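Local coordinates for protein coclaurine N-methyltransferase (Coptis japonica, PDB 6GKZ) that transfers a methyl group from S-adenosyl-L-methionine to the nitrogen of coclaurine, a tetrahydroisoquinoline, in plant alkaloid biosynthesis, at residues 38-43 against 228-233. Numbering follows the deposited sequence.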
loop_
_atom_site.group_PDB
_atom_site.type_symbol
_atom_site.label_atom_id
_atom_site.label_comp_id
_atom_site.label_asym_id
_atom_site.label_seq_id
_atom_site.Cartn_x
_atom_site.Cartn_y
_atom_site.Cartn_z
ATOM N N TRP A 38 -3.799 -19.746 0.812
ATOM C CA TRP A 38 -4.904 -19.162 1.561
ATOM C C TRP A 38 -4.895 -17.636 1.457
ATOM O O TRP A 38 -5.934 -17.017 1.277
ATOM C CB TRP A 38 -4.824 -19.613 3.023
ATOM C CG TRP A 38 -5.757 -18.919 3.962
ATOM C CD1 TRP A 38 -6.977 -19.355 4.361
ATOM C CD2 TRP A 38 -5.527 -17.681 4.656
ATOM N NE1 TRP A 38 -7.531 -18.467 5.246
ATOM C CE2 TRP A 38 -6.666 -17.433 5.444
ATOM C CE3 TRP A 38 -4.476 -16.762 4.680
ATOM C CZ2 TRP A 38 -6.781 -16.298 6.264
ATOM C CZ3 TRP A 38 -4.594 -15.630 5.488
ATOM C CH2 TRP A 38 -5.743 -15.413 6.267
ATOM N N GLY A 39 -3.715 -17.032 1.545
ATOM C CA GLY A 39 -3.601 -15.586 1.537
ATOM C C GLY A 39 -3.726 -14.881 0.195
ATOM O O GLY A 39 -4.220 -13.764 0.133
ATOM N N TYR A 40 -3.265 -15.509 -0.884
ATOM C CA TYR A 40 -3.355 -14.882 -2.192
ATOM C C TYR A 40 -4.754 -15.052 -2.777
ATOM O O TYR A 40 -5.382 -16.105 -2.615
ATOM C CB TYR A 40 -2.321 -15.455 -3.142
ATOM C CG TYR A 40 -0.936 -14.865 -2.992
ATOM C CD1 TYR A 40 -0.692 -13.526 -3.291
ATOM C CD2 TYR A 40 0.145 -15.657 -2.571
ATOM C CE1 TYR A 40 0.590 -12.979 -3.163
ATOM C CE2 TYR A 40 1.419 -15.118 -2.443
ATOM C CZ TYR A 40 1.638 -13.776 -2.747
ATOM O OH TYR A 40 2.907 -13.238 -2.632
ATOM N N LYS A 41 -5.233 -14.010 -3.455
ATOM C CA LYS A 41 -6.592 -13.976 -3.976
ATOM C C LYS A 41 -6.605 -13.970 -5.507
ATOM O O LYS A 41 -5.684 -13.457 -6.134
ATOM C CB LYS A 41 -7.319 -12.745 -3.444
ATOM C CG LYS A 41 -7.462 -12.680 -1.937
ATOM C CD LYS A 41 -8.146 -13.935 -1.406
ATOM C CE LYS A 41 -8.365 -13.850 0.087
ATOM N NZ LYS A 41 -8.883 -15.136 0.595
ATOM N N PRO A 42 -7.659 -14.528 -6.120
ATOM C CA PRO A 42 -7.715 -14.595 -7.590
ATOM C C PRO A 42 -7.785 -13.209 -8.252
ATOM O O PRO A 42 -7.261 -13.050 -9.356
ATOM C CB PRO A 42 -9.000 -15.398 -7.873
ATOM C CG PRO A 42 -9.433 -15.955 -6.553
ATOM C CD PRO A 42 -8.868 -15.081 -5.486
ATOM N N THR A 43 -8.421 -12.234 -7.599
ATOM C CA THR A 43 -8.462 -10.859 -8.110
ATOM C C THR A 43 -7.904 -9.852 -7.121
ATOM O O THR A 43 -8.124 -9.977 -5.918
ATOM C CB THR A 43 -9.888 -10.401 -8.438
ATOM O OG1 THR A 43 -10.631 -10.229 -7.214
ATOM C CG2 THR A 43 -10.577 -11.401 -9.357
ATOM N N ILE A 228 7.731 -7.097 10.742
ATOM C CA ILE A 228 7.704 -8.235 9.833
ATOM C C ILE A 228 6.389 -8.183 9.087
ATOM O O ILE A 228 5.458 -7.489 9.502
ATOM C CB ILE A 228 7.840 -9.584 10.557
ATOM C CG1 ILE A 228 6.703 -9.759 11.571
ATOM C CG2 ILE A 228 9.205 -9.692 11.220
ATOM C CD1 ILE A 228 6.356 -11.191 11.857
ATOM N N CYS A 229 6.297 -8.914 7.987
ATOM C CA CYS A 229 5.133 -8.773 7.145
ATOM C C CYS A 229 5.165 -9.811 6.071
ATOM O O CYS A 229 6.165 -10.496 5.900
ATOM C CB CYS A 229 5.086 -7.376 6.502
ATOM S SG CYS A 229 6.427 -7.031 5.300
ATOM N N HIS A 230 4.053 -9.922 5.357
ATOM C CA HIS A 230 4.066 -10.533 4.057
ATOM C C HIS A 230 3.987 -9.428 3.005
ATOM O O HIS A 230 3.397 -8.367 3.232
ATOM C CB HIS A 230 2.919 -11.524 3.885
ATOM C CG HIS A 230 2.995 -12.271 2.600
ATOM N ND1 HIS A 230 2.476 -11.778 1.422
ATOM C CD2 HIS A 230 3.588 -13.446 2.287
ATOM C CE1 HIS A 230 2.722 -12.630 0.445
ATOM N NE2 HIS A 230 3.388 -13.658 0.947
ATOM N N LYS A 231 4.635 -9.679 1.877
ATOM C CA LYS A 231 4.609 -8.811 0.701
ATOM C C LYS A 231 3.229 -8.188 0.430
ATOM O O LYS A 231 3.103 -6.986 0.191
ATOM C CB LYS A 231 5.030 -9.644 -0.518
ATOM C CG LYS A 231 5.812 -8.930 -1.548
ATOM C CD LYS A 231 5.760 -9.677 -2.884
ATOM C CE LYS A 231 5.517 -11.158 -2.726
ATOM N NZ LYS A 231 5.554 -11.827 -4.066
ATOM N N THR A 232 2.198 -9.033 0.491
ATOM C CA THR A 232 0.909 -8.741 -0.115
ATOM C C THR A 232 -0.271 -8.827 0.849
ATOM O O THR A 232 -1.153 -7.966 0.828
ATOM C CB THR A 232 0.619 -9.709 -1.295
ATOM O OG1 THR A 232 1.674 -9.628 -2.268
ATOM C CG2 THR A 232 -0.723 -9.374 -1.946
ATOM N N PHE A 233 -0.329 -9.878 1.663
ATOM C CA PHE A 233 -1.524 -10.045 2.489
ATOM C C PHE A 233 -1.229 -9.948 3.982
ATOM O O PHE A 233 -0.074 -9.953 4.397
ATOM C CB PHE A 233 -2.255 -11.356 2.140
ATOM C CG PHE A 233 -1.414 -12.589 2.236
ATOM C CD1 PHE A 233 -1.228 -13.221 3.457
ATOM C CD2 PHE A 233 -0.852 -13.153 1.101
ATOM C CE1 PHE A 233 -0.476 -14.377 3.554
ATOM C CE2 PHE A 233 -0.102 -14.308 1.191
ATOM C CZ PHE A 233 0.096 -14.919 2.423
#
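Tyr40, His230 and Phe233 form an aromatic cluster. It joins the turn after helix 21-39 to the end of strand 221-230 and the loop that follows, in the central sheet region of this Rossmann-type methyltransferase.

Two rings turn their edges toward the face of Tyr40. Phe233 stands nearly upright to it, planes at 84° and centroids 5.3 Å apart. His230 meets it in an offset edge-to-face pair. Tyr40 OH in turn meets the rim of the imidazole near its plane, 3.1 Å from His230 CE1.

Phe233 also makes a CH-pi contact on one face, where Gly39 CA sits 3.5 Å from the ring centroid, almost on the normal. This brings the Gly39 backbone directly over the ring centre. The opposite face of Phe233 looks onto His230 ND1.

The polar contacts gather at the phenol. Tyr40 OH takes a weak hydrogen bond from Lys231 NZ. The stronger partner of Tyr40 OH is Glu341 OE1, which also bonds His230 NE2. A leucine in place of Tyr40 would probably leave Glu341 and Lys231 without the hydroxyl and the edges of His230 and Phe233 without their shared ring face.

His230 CG lies anti to the backbone N (chi1 -174°), which carries the imidazole toward Tyr40. Its rotation is fixed from both sides: NE2 by Glu341, and ND1 by Thr232 N at 2.9 Å, which approaches 25° out of the ring plane.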